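Local atomic coordinates of pheromone cOB1/lipoprotein, YaeC family (PDB entry 4EF1), a protein that probably binds methionine, held here as selenomethionine in a cleft between two lobes, as a surface lipoprotein of the NlpA family. Residues G9-P12 and V13-E17; Y41-P44 and N45-L48; Y57-H60 and V61-N65; K219-K222 and V223-K227. All coordinates share one frame; numbering follows the deposited sequence. Where two conformers were deposited one is given.

Contact 1: residues G9-P12 and V13-E17; sequences GASP and VPHAE
Ser11 and His15 meet at the strand-to-helix turn of the beta-alpha-beta unit built from strand 4-10, helix 12-28 and strand 31-37. The tight part lies on the buried side. Ser11 O accepts from Ala16 N at 2.9 Å with an N-H...O angle of 147°, an i to i+5 bond consistent with a wider, pi-type first turn. The methyl Ala10 CB fills the inner corner, 3.7 Å from His15 CB and close to Ala16 as well. On the imidazole, Ser11 OG stands over one face toward the rim, while Ser11 CB approaches ND1. The His15 torsion (chi1 -49°) lays the ring back beside its backbone N, towards this serine. NE2 is held by Asn203, and the ring reaches the bound selenomethionine; ND1 is buried without a polar partner.

The outer side, at Pro12 and Glu17, is looser: both are partly exposed, and Glu17 N makes a weak bond to Pro12 O at 3.5 Å, while Ala16 CB comes within 3.4 Å of Pro12 O. Val13, beside them but buried against Val181 and Asp182 and followed by a cis peptide, turns its CG2 branch back onto the preceding carbonyl, with Val13 CG2 3.3 Å from Pro12 O.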
loop_
_atom_site.group_PDB
_atom_site.type_symbol
_atom_site.label_atom_id
_atom_site.label_comp_id
_atom_site.label_asym_id
_atom_site.label_seq_id
_atom_site.Cartn_x
_atom_site.Cartn_y
_atom_site.Cartn_z
ATOM N N GLY A 9 -11.578 9.636 -2.047
ATOM C CA GLY A 9 -11.783 8.387 -1.292
ATOM C C GLY A 9 -10.433 7.892 -0.830
ATOM O O GLY A 9 -9.447 7.987 -1.586
ATOM N N ALA A 10 -10.368 7.357 0.392
ATOM C CA ALA A 10 -9.062 6.979 0.985
ATOM C C ALA A 10 -9.163 5.870 2.012
ATOM O O ALA A 10 -10.195 5.713 2.622
ATOM C CB ALA A 10 -8.443 8.195 1.643
ATOM N N SER A 11 -8.030 5.177 2.254
ATOM C CA SER A 11 -7.917 4.226 3.321
ATOM C C SER A 11 -7.913 5.073 4.604
ATOM O O SER A 11 -7.467 6.232 4.537
ATOM C CB SER A 11 -6.641 3.426 3.232
ATOM O OG SER A 11 -6.568 2.581 2.067
ATOM N N PRO A 12 -8.360 4.519 5.750
ATOM C CA PRO A 12 -8.426 5.315 7.004
ATOM C C PRO A 12 -7.118 5.949 7.454
ATOM O O PRO A 12 -7.087 7.121 7.844
ATOM C CB PRO A 12 -8.865 4.300 8.043
ATOM C CG PRO A 12 -9.549 3.211 7.292
ATOM C CD PRO A 12 -8.879 3.151 5.955
ATOM N N VAL A 13 -6.052 5.160 7.442
ATOM C CA VAL A 13 -4.755 5.577 7.970
ATOM C C VAL A 13 -3.676 4.976 7.092
ATOM O O VAL A 13 -3.713 3.793 6.852
ATOM C CB VAL A 13 -4.508 5.052 9.414
ATOM C CG1 VAL A 13 -3.068 5.321 9.852
ATOM C CG2 VAL A 13 -5.511 5.642 10.392
ATOM N N PRO A 14 -2.677 5.767 6.682
ATOM C CA PRO A 14 -2.537 7.190 6.965
ATOM C C PRO A 14 -3.354 8.075 6.006
ATOM O O PRO A 14 -3.555 9.226 6.276
ATOM C CB PRO A 14 -1.053 7.445 6.695
ATOM C CG PRO A 14 -0.727 6.485 5.602
ATOM C CD PRO A 14 -1.528 5.262 5.912
ATOM N N HIS A 15 -3.862 7.507 4.923
ATOM C CA HIS A 15 -4.407 8.328 3.834
ATOM C C HIS A 15 -5.446 9.353 4.241
ATOM O O HIS A 15 -5.266 10.541 3.984
ATOM C CB HIS A 15 -4.938 7.465 2.706
ATOM C CG HIS A 15 -3.977 6.390 2.265
ATOM N ND1 HIS A 15 -3.645 5.351 3.060
ATOM C CD2 HIS A 15 -3.322 6.196 1.085
ATOM C CE1 HIS A 15 -2.794 4.557 2.440
ATOM N NE2 HIS A 15 -2.594 5.053 1.216
ATOM N N ALA A 16 -6.548 8.916 4.853
ATOM C CA ALA A 16 -7.600 9.844 5.236
ATOM C C ALA A 16 -7.130 10.852 6.280
ATOM O O ALA A 16 -7.561 12.020 6.261
ATOM C CB ALA A 16 -8.867 9.123 5.736
ATOM N N GLU A 17 -6.255 10.414 7.176
ATOM C CA GLU A 17 -5.683 11.338 8.197
ATOM C C GLU A 17 -4.755 12.413 7.530
ATOM O O GLU A 17 -4.759 13.588 7.926
ATOM C CB GLU A 17 -4.991 10.552 9.308
ATOM C CG GLU A 17 -5.961 9.734 10.168
ATOM C CD GLU A 17 -5.339 9.203 11.451
ATOM O OE1 GLU A 17 -4.108 9.294 11.658
ATOM O OE2 GLU A 17 -6.092 8.687 12.274
#

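Contact 2: residues Y41-P44 and N45-L48; sequences YVLP and NKAL. With MSE (selenomethionine), chain C.
Asn45 takes chi1 -79°, which swings its amide beside its own backbone N and back toward Tyr41, whose chi1 of -69° sends the phenol the other way, into the ligand cleft. The two residues frame the first turn of helix 43-50, in a protein related to the two-lobed, class 2 periplasmic binding proteins. Asn45 ND2 stops 4.4 Å from Tyr41 O, too far for a direct bond, and a single water closes the gap: it donates to Tyr41 O at 2.8 Å and accepts from Asn45 ND2 at 2.8 Å. The other end of this amide, OD1, accepts from Gln59 NE2 and Asn56 ND2, so both ends of the group are gripped and its rotation is fixed.

Beyond the water bridge, the turn is made by backbone bonds. Val42 O receives Lys46 N at 3.2 Å and 167°, together with a weak, bent bond from Asn45 N. Ala47 N reaches Leu43 O at 2.7 Å, and Leu48 N comes to Pro44 O from above the carbonyl plane. Asp40 OD2 accepts from the N-H groups of Val42 and Leu43, anchoring the start of the helix. On the exposed flank Val42 and Lys46 run alongside each other, although Lys46 has a second conformer, which makes its outer contacts doubtful.

In the pocket, Tyr41 OH is bonded to Asn178. The selenomethionine methyl CE sits over the centre of one phenol face, a CH-pi contact in which CE is 3.3 Å from Tyr41 CD2.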
loop_
_atom_site.group_PDB
_atom_site.type_symbol
_atom_site.label_atom_id
_atom_site.label_comp_id
_atom_site.label_asym_id
_atom_site.label_seq_id
_atom_site.Cartn_x
_atom_site.Cartn_y
_atom_site.Cartn_z
ATOM N N TYR A 41 -9.928 -2.586 -0.880
ATOM C CA TYR A 41 -9.155 -2.161 -2.029
ATOM C C TYR A 41 -9.919 -2.247 -3.359
ATOM O O TYR A 41 -9.344 -1.978 -4.399
ATOM C CB TYR A 41 -7.825 -2.967 -2.143
ATOM C CG TYR A 41 -6.714 -2.768 -1.114
ATOM C CD1 TYR A 41 -6.726 -1.720 -0.199
ATOM C CD2 TYR A 41 -5.610 -3.651 -1.088
ATOM C CE1 TYR A 41 -5.698 -1.555 0.711
ATOM C CE2 TYR A 41 -4.592 -3.471 -0.186
ATOM C CZ TYR A 41 -4.644 -2.434 0.714
ATOM O OH TYR A 41 -3.624 -2.240 1.618
ATOM N N VAL A 42 -11.219 -2.541 -3.308
ATOM C CA VAL A 42 -12.070 -2.650 -4.465
ATOM C C VAL A 42 -12.975 -1.420 -4.567
ATOM O O VAL A 42 -12.957 -0.732 -5.575
ATOM C CB VAL A 42 -12.889 -3.967 -4.414
ATOM C CG1 VAL A 42 -13.926 -4.024 -5.518
ATOM C CG2 VAL A 42 -11.935 -5.188 -4.485
ATOM N N LEU A 43 -13.721 -1.131 -3.504
ATOM C CA LEU A 43 -14.728 -0.071 -3.510
ATOM C C LEU A 43 -14.236 1.345 -3.869
ATOM O O LEU A 43 -14.967 2.055 -4.557
ATOM C CB LEU A 43 -15.562 -0.055 -2.222
ATOM C CG LEU A 43 -16.555 -1.241 -2.027
ATOM C CD1 LEU A 43 -17.309 -1.047 -0.708
ATOM C CD2 LEU A 43 -17.581 -1.408 -3.161
ATOM N N PRO A 44 -13.030 1.734 -3.446
ATOM C CA PRO A 44 -12.501 3.057 -3.875
ATOM C C PRO A 44 -12.340 3.226 -5.384
ATOM O O PRO A 44 -12.522 4.346 -5.906
ATOM C CB PRO A 44 -11.156 3.173 -3.174
ATOM C CG PRO A 44 -11.099 2.070 -2.185
ATOM C CD PRO A 44 -12.084 1.032 -2.541
ATOM N N ASN A 45 -11.964 2.152 -6.073
ATOM C CA ASN A 45 -11.956 2.170 -7.531
ATOM C C ASN A 45 -13.361 2.139 -8.125
ATOM O O ASN A 45 -13.616 2.894 -9.070
ATOM C CB ASN A 45 -11.069 1.072 -8.115
ATOM C CG ASN A 45 -9.574 1.423 -8.067
ATOM O OD1 ASN A 45 -9.198 2.589 -8.120
ATOM N ND2 ASN A 45 -8.721 0.403 -8.048
ATOM N N LYS A 46 -14.270 1.300 -7.595
ATOM C CA LYS A 46 -15.668 1.309 -8.045
ATOM C C LYS A 46 -16.247 2.711 -7.879
ATOM O O LYS A 46 -16.867 3.251 -8.793
ATOM C CB LYS A 46 -16.548 0.288 -7.293
ATOM C CG LYS A 46 -16.246 -1.179 -7.628
ATOM C CD LYS A 46 -17.298 -2.164 -7.102
ATOM C CE LYS A 46 -17.020 -3.588 -7.578
ATOM N NZ LYS A 46 -17.057 -3.736 -9.061
ATOM N N ALA A 47 -16.035 3.301 -6.712
ATOM C CA ALA A 47 -16.529 4.656 -6.403
ATOM C C ALA A 47 -16.011 5.768 -7.356
ATOM O O ALA A 47 -16.733 6.697 -7.692
ATOM C CB ALA A 47 -16.223 5.000 -4.940
ATOM N N LEU A 48 -14.733 5.680 -7.750
ATOM C CA LEU A 48 -14.137 6.624 -8.684
ATOM C C LEU A 48 -14.763 6.484 -10.060
ATOM O O LEU A 48 -15.133 7.470 -10.686
ATOM C CB LEU A 48 -12.611 6.470 -8.733
ATOM C CG LEU A 48 -11.824 7.335 -9.727
ATOM C CD1 LEU A 48 -12.053 8.807 -9.355
ATOM C CD2 LEU A 48 -10.344 6.967 -9.681
HETATM N N MSE C 301 -1.371 1.217 1.213
HETATM C CA MSE C 301 -1.057 -0.099 0.525
HETATM C C MSE C 301 0.447 -0.349 0.379
HETATM O O MSE C 301 1.191 0.572 0.010
HETATM O OXT MSE C 301 0.920 -1.505 0.553
HETATM C CB MSE C 301 -1.757 -0.219 -0.828
HETATM C CG MSE C 301 -1.632 -1.584 -1.514
HETATM SE SE MSE C 301 -2.309 -1.509 -3.313
HETATM C CE MSE C 301 -4.250 -1.266 -2.941
HETATM O O HOH W 1 -9.604 -2.090 -7.138
#

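Contact 3: residues Y57-H60 and V61-N65; sequences YFQH and VPFFN. With MSE (selenomethionine), chain C.
The Phe63 ring has the methyl of the selenomethionine over the centre of one face and Gln59 OE1 at its edge, in plane, 3.3 Å from Phe63 CD1. The His60 imidazole takes the selenium over one face, with SE 3.5 Å from His60 NE2, and at its edge meets the backbone N of Phe63. Phe58 carries Gln59 CB over one face; its ring meets that of Phe63 obliquely, with planes at 79° and Phe58 CE2 4.0 Å from Phe63 CE1. The Gln59 amide stands steeply against the Phe64 ring and meets it at the edge, NE2 lying 3.6 Å from Phe64 CD1. Beyond this segment, Asn45 accepts from NE2.

These groups sit where strand 55-60 passes into helix 61-71, with His60 as the N-cap. Its chi1 of 52° places the ring between backbone N and carbonyl carbon, so that ND1 folds over the first turn and accepts from Phe63 N at 3.3 Å. His60 O takes Phe64 N at 2.9 Å and 168°.

Because ND1 is the acceptor in the cap, the proton probably lies on NE2, which pairs with Asp113 OD1. The carboxylate would favour that tautomer, and the imidazole, pinned at both nitrogens, offers a fixed face to the selenium. If methionine is the natural ligand, its thioether would probably lie against the same aromatic faces.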
loop_
_atom_site.group_PDB
_atom_site.type_symbol
_atom_site.label_atom_id
_atom_site.label_comp_id
_atom_site.label_asym_id
_atom_site.label_seq_id
_atom_site.Cartn_x
_atom_site.Cartn_y
_atom_site.Cartn_z
ATOM N N TYR A 57 -7.118 7.825 -3.179
ATOM C CA TYR A 57 -5.812 7.831 -2.570
ATOM C C TYR A 57 -5.714 6.595 -1.646
ATOM O O TYR A 57 -6.059 6.649 -0.458
ATOM C CB TYR A 57 -5.669 9.127 -1.756
ATOM C CG TYR A 57 -4.336 9.312 -1.036
ATOM C CD1 TYR A 57 -3.118 8.804 -1.539
ATOM C CD2 TYR A 57 -4.284 10.053 0.148
ATOM C CE1 TYR A 57 -1.893 9.025 -0.862
ATOM C CE2 TYR A 57 -3.088 10.267 0.816
ATOM C CZ TYR A 57 -1.901 9.758 0.336
ATOM O OH TYR A 57 -0.766 10.048 1.063
ATOM N N PHE A 58 -5.224 5.489 -2.210
ATOM C CA PHE A 58 -5.123 4.218 -1.477
ATOM C C PHE A 58 -4.187 3.183 -2.123
ATOM O O PHE A 58 -3.758 2.260 -1.439
ATOM C CB PHE A 58 -6.538 3.595 -1.290
ATOM C CG PHE A 58 -6.983 2.773 -2.458
ATOM C CD1 PHE A 58 -7.459 3.382 -3.606
ATOM C CD2 PHE A 58 -6.941 1.396 -2.404
ATOM C CE1 PHE A 58 -7.858 2.630 -4.679
ATOM C CE2 PHE A 58 -7.334 0.632 -3.489
ATOM C CZ PHE A 58 -7.797 1.249 -4.620
ATOM N N GLN A 59 -3.926 3.280 -3.424
ATOM C CA GLN A 59 -3.219 2.212 -4.169
ATOM C C GLN A 59 -1.891 2.632 -4.755
ATOM O O GLN A 59 -1.695 3.813 -5.058
ATOM C CB GLN A 59 -4.095 1.723 -5.325
ATOM C CG GLN A 59 -4.338 2.708 -6.457
ATOM C CD GLN A 59 -5.512 2.368 -7.371
ATOM O OE1 GLN A 59 -5.700 1.211 -7.764
ATOM N NE2 GLN A 59 -6.318 3.400 -7.718
ATOM N N HIS A 60 -1.024 1.636 -4.978
ATOM C CA HIS A 60 0.226 1.795 -5.696
ATOM C C HIS A 60 0.042 1.436 -7.162
ATOM O O HIS A 60 -0.988 0.895 -7.522
ATOM C CB HIS A 60 1.379 1.016 -5.025
ATOM C CG HIS A 60 1.106 -0.459 -4.745
ATOM N ND1 HIS A 60 0.835 -1.355 -5.728
ATOM C CD2 HIS A 60 1.232 -1.193 -3.576
ATOM C CE1 HIS A 60 0.701 -2.597 -5.193
ATOM N NE2 HIS A 60 0.946 -2.507 -3.879
ATOM N N VAL A 61 1.010 1.782 -8.010
ATOM C CA VAL A 61 0.912 1.620 -9.474
ATOM C C VAL A 61 0.733 0.175 -9.958
ATOM O O VAL A 61 -0.095 -0.083 -10.808
ATOM C CB VAL A 61 2.069 2.327 -10.250
ATOM C CG1 VAL A 61 2.021 2.014 -11.755
ATOM C CG2 VAL A 61 1.996 3.853 -10.040
ATOM N N PRO A 62 1.495 -0.781 -9.397
ATOM C CA PRO A 62 1.228 -2.157 -9.840
ATOM C C PRO A 62 -0.221 -2.637 -9.554
ATOM O O PRO A 62 -0.839 -3.296 -10.397
ATOM C CB PRO A 62 2.299 -2.967 -9.092
ATOM C CG PRO A 62 3.410 -2.006 -8.848
ATOM C CD PRO A 62 2.723 -0.683 -8.582
ATOM N N PHE A 63 -0.784 -2.246 -8.405
ATOM C CA PHE A 63 -2.147 -2.588 -8.084
ATOM C C PHE A 63 -3.094 -1.868 -9.074
ATOM O O PHE A 63 -4.010 -2.464 -9.601
ATOM C CB PHE A 63 -2.494 -2.182 -6.651
ATOM C CG PHE A 63 -3.889 -2.570 -6.240
ATOM C CD1 PHE A 63 -4.950 -1.753 -6.536
ATOM C CD2 PHE A 63 -4.121 -3.749 -5.546
ATOM C CE1 PHE A 63 -6.250 -2.108 -6.178
ATOM C CE2 PHE A 63 -5.409 -4.115 -5.177
ATOM C CZ PHE A 63 -6.482 -3.289 -5.484
ATOM N N PHE A 64 -2.852 -0.563 -9.253
ATOM C CA PHE A 64 -3.614 0.295 -10.186
ATOM C C PHE A 64 -3.682 -0.353 -11.589
ATOM O O PHE A 64 -4.787 -0.464 -12.192
ATOM C CB PHE A 64 -2.944 1.697 -10.227
ATOM C CG PHE A 64 -3.519 2.654 -11.235
ATOM C CD1 PHE A 64 -4.647 3.395 -10.941
ATOM C CD2 PHE A 64 -2.897 2.851 -12.464
ATOM C CE1 PHE A 64 -5.179 4.273 -11.866
ATOM C CE2 PHE A 64 -3.416 3.733 -13.396
ATOM C CZ PHE A 64 -4.566 4.445 -13.103
ATOM N N ASN A 65 -2.530 -0.757 -12.115
ATOM C CA ASN A 65 -2.477 -1.357 -13.484
ATOM C C ASN A 65 -3.281 -2.660 -13.566
ATOM O O ASN A 65 -3.990 -2.929 -14.568
ATOM C CB ASN A 65 -1.032 -1.621 -13.927
ATOM C CG ASN A 65 -0.219 -0.343 -14.174
ATOM O OD1 ASN A 65 -0.756 0.755 -14.286
ATOM N ND2 ASN A 65 1.097 -0.492 -14.211
HETATM N N MSE C 301 -1.371 1.217 1.213
HETATM C CA MSE C 301 -1.057 -0.099 0.525
HETATM C C MSE C 301 0.447 -0.349 0.379
HETATM O O MSE C 301 1.191 0.572 0.010
HETATM O OXT MSE C 301 0.920 -1.505 0.553
HETATM C CB MSE C 301 -1.757 -0.219 -0.828
HETATM C CG MSE C 301 -1.632 -1.584 -1.514
HETATM SE SE MSE C 301 -2.309 -1.509 -3.313
HETATM C CE MSE C 301 -4.250 -1.266 -2.941
#

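Contact 4: residues K219-K222 and V223-K227; sequences KLVK and VLRSK
Val221 and Arg225 lie side by side and point the same way, one turn apart. Val221 CG1 stands over one face of the guanidinium, offset toward its rim and 3.7 Å from Arg225 NH1. The arginine is extended from CG to NE, and its chi1 of -65° sets CG beside the backbone N, where the aliphatic part passes Val221 O at 3.3 Å from CG. The far end is anchored by Arg225 NH2 bonding to the carbonyl of Ala80. On another flank Leu220 and Leu224 meet branch to branch, with 3.8 Å between Leu220 CD1 and Leu224 CD1.

Both pairs are spaced by the i to i+4 bonds of helix 215-225. Leu224 N reaches Leu220 O at 2.9 Å and 167°, while Val223 N bonds to Lys219 O. The helix packs against the larger mixed sheet of the fold: Leu220 rests on strand 4-10, and Val221 and Leu224 rest on strands 75-83 and 203-208. Val223 faces helix 12-28 through Val22, Leu25 and Leu26.

Near the C-terminal end of this segment Arg225 N bonds to Val221 O at 3.1 Å and makes a further, weak bond to Lys222 O. Ser226, the N-cap of helix 227-236, folds its hydroxyl back, and OG donates to a lone pair of Val223 O at 2.7 Å; the same carbonyl also accepts from Ser226 N.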
loop_
_atom_site.group_PDB
_atom_site.type_symbol
_atom_site.label_atom_id
_atom_site.label_comp_id
_atom_site.label_asym_id
_atom_site.label_seq_id
_atom_site.Cartn_x
_atom_site.Cartn_y
_atom_site.Cartn_z
ATOM N N LYS A 219 -3.437 20.866 -7.504
ATOM C CA LYS A 219 -3.226 21.643 -6.261
ATOM C C LYS A 219 -3.058 20.698 -5.073
ATOM O O LYS A 219 -2.178 20.896 -4.232
ATOM C CB LYS A 219 -4.408 22.604 -6.012
ATOM C CG LYS A 219 -4.359 23.894 -6.825
ATOM C CD LYS A 219 -5.644 24.680 -6.656
ATOM C CE LYS A 219 -5.646 25.872 -7.558
ATOM N NZ LYS A 219 -6.852 26.668 -7.213
ATOM N N LEU A 220 -3.911 19.674 -5.031
ATOM C CA LEU A 220 -3.859 18.639 -4.005
ATOM C C LEU A 220 -2.567 17.897 -4.014
ATOM O O LEU A 220 -1.959 17.742 -2.983
ATOM C CB LEU A 220 -4.997 17.625 -4.144
ATOM C CG LEU A 220 -5.013 16.433 -3.165
ATOM C CD1 LEU A 220 -5.070 16.858 -1.702
ATOM C CD2 LEU A 220 -6.217 15.608 -3.546
ATOM N N VAL A 221 -2.145 17.422 -5.180
ATOM C CA VAL A 221 -0.863 16.715 -5.275
ATOM C C VAL A 221 0.307 17.568 -4.797
ATOM O O VAL A 221 1.189 17.063 -4.129
ATOM C CB VAL A 221 -0.600 16.157 -6.716
ATOM C CG1 VAL A 221 0.803 15.543 -6.827
ATOM C CG2 VAL A 221 -1.663 15.135 -7.072
ATOM N N LYS A 222 0.326 18.853 -5.171
ATOM C CA LYS A 222 1.417 19.730 -4.810
ATOM C C LYS A 222 1.425 19.930 -3.287
ATOM O O LYS A 222 2.495 19.905 -2.689
ATOM C CB LYS A 222 1.335 21.096 -5.499
ATOM C CG LYS A 222 2.549 22.005 -5.207
ATOM C CD LYS A 222 2.391 23.358 -5.873
ATOM C CE LYS A 222 3.576 24.264 -5.685
ATOM N NZ LYS A 222 3.452 25.546 -6.422
ATOM N N VAL A 223 0.237 20.118 -2.691
ATOM C CA VAL A 223 0.136 20.369 -1.218
ATOM C C VAL A 223 0.571 19.107 -0.486
ATOM O O VAL A 223 1.408 19.166 0.445
ATOM C CB VAL A 223 -1.275 20.818 -0.809
ATOM C CG1 VAL A 223 -1.459 20.693 0.696
ATOM C CG2 VAL A 223 -1.556 22.218 -1.311
ATOM N N LEU A 224 0.130 17.949 -0.968
ATOM C CA LEU A 224 0.536 16.669 -0.391
ATOM C C LEU A 224 2.050 16.378 -0.452
ATOM O O LEU A 224 2.578 15.691 0.431
ATOM C CB LEU A 224 -0.240 15.516 -1.012
ATOM C CG LEU A 224 -1.699 15.371 -0.660
ATOM C CD1 LEU A 224 -2.301 14.295 -1.552
ATOM C CD2 LEU A 224 -1.869 15.083 0.847
ATOM N N ARG A 225 2.737 16.917 -1.462
ATOM C CA ARG A 225 4.200 16.795 -1.580
ATOM C C ARG A 225 4.978 17.957 -0.978
ATOM O O ARG A 225 6.229 17.920 -0.939
ATOM C CB ARG A 225 4.586 16.673 -3.059
ATOM C CG ARG A 225 4.069 15.418 -3.706
ATOM C CD ARG A 225 4.325 15.490 -5.186
ATOM N NE ARG A 225 4.188 14.202 -5.842
ATOM C CZ ARG A 225 4.156 14.024 -7.169
ATOM N NH1 ARG A 225 4.228 15.051 -8.026
ATOM N NH2 ARG A 225 4.064 12.796 -7.666
ATOM N N SER A 226 4.297 19.002 -0.487
ATOM C CA SER A 226 5.029 20.175 0.034
ATOM C C SER A 226 5.839 19.793 1.274
ATOM O O SER A 226 5.420 18.898 2.004
ATOM C CB SER A 226 4.081 21.323 0.381
ATOM O OG SER A 226 3.196 20.939 1.432
ATOM N N LYS A 227 6.959 20.470 1.484
ATOM C CA LYS A 227 7.903 20.143 2.544
ATOM C C LYS A 227 7.229 20.079 3.924
ATOM O O LYS A 227 7.476 19.135 4.655
ATOM C CB LYS A 227 9.070 21.152 2.576
ATOM C CG LYS A 227 10.116 20.931 3.673
ATOM C CD LYS A 227 11.091 22.083 3.771
ATOM C CE LYS A 227 12.139 21.870 4.890
ATOM N NZ LYS A 227 12.951 20.631 4.749
#

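In the fold
All four contacts are local and follow one another in series, so each closes only a turn and none nests or crosses. From the N terminus, contact 1 joins strand 4-10 to helix 12-28; contact 2 opens helix 43-50; contact 3 passes from strand 55-60 into helix 61-71. Contacts 1 and 3 meet in the larger mixed sheet, where strands 4-10 and 55-60 are neighbours and Gly9 O lies 2.8 Å from Tyr57 N, a probable hydrogen bond. Contacts 2 and 3 pack together and both touch the ligand, which His15 of contact 1 also reaches. Contact 4 touches none; its centre is about 16 Å from that of contact 1, and its helix packs on the same sheet.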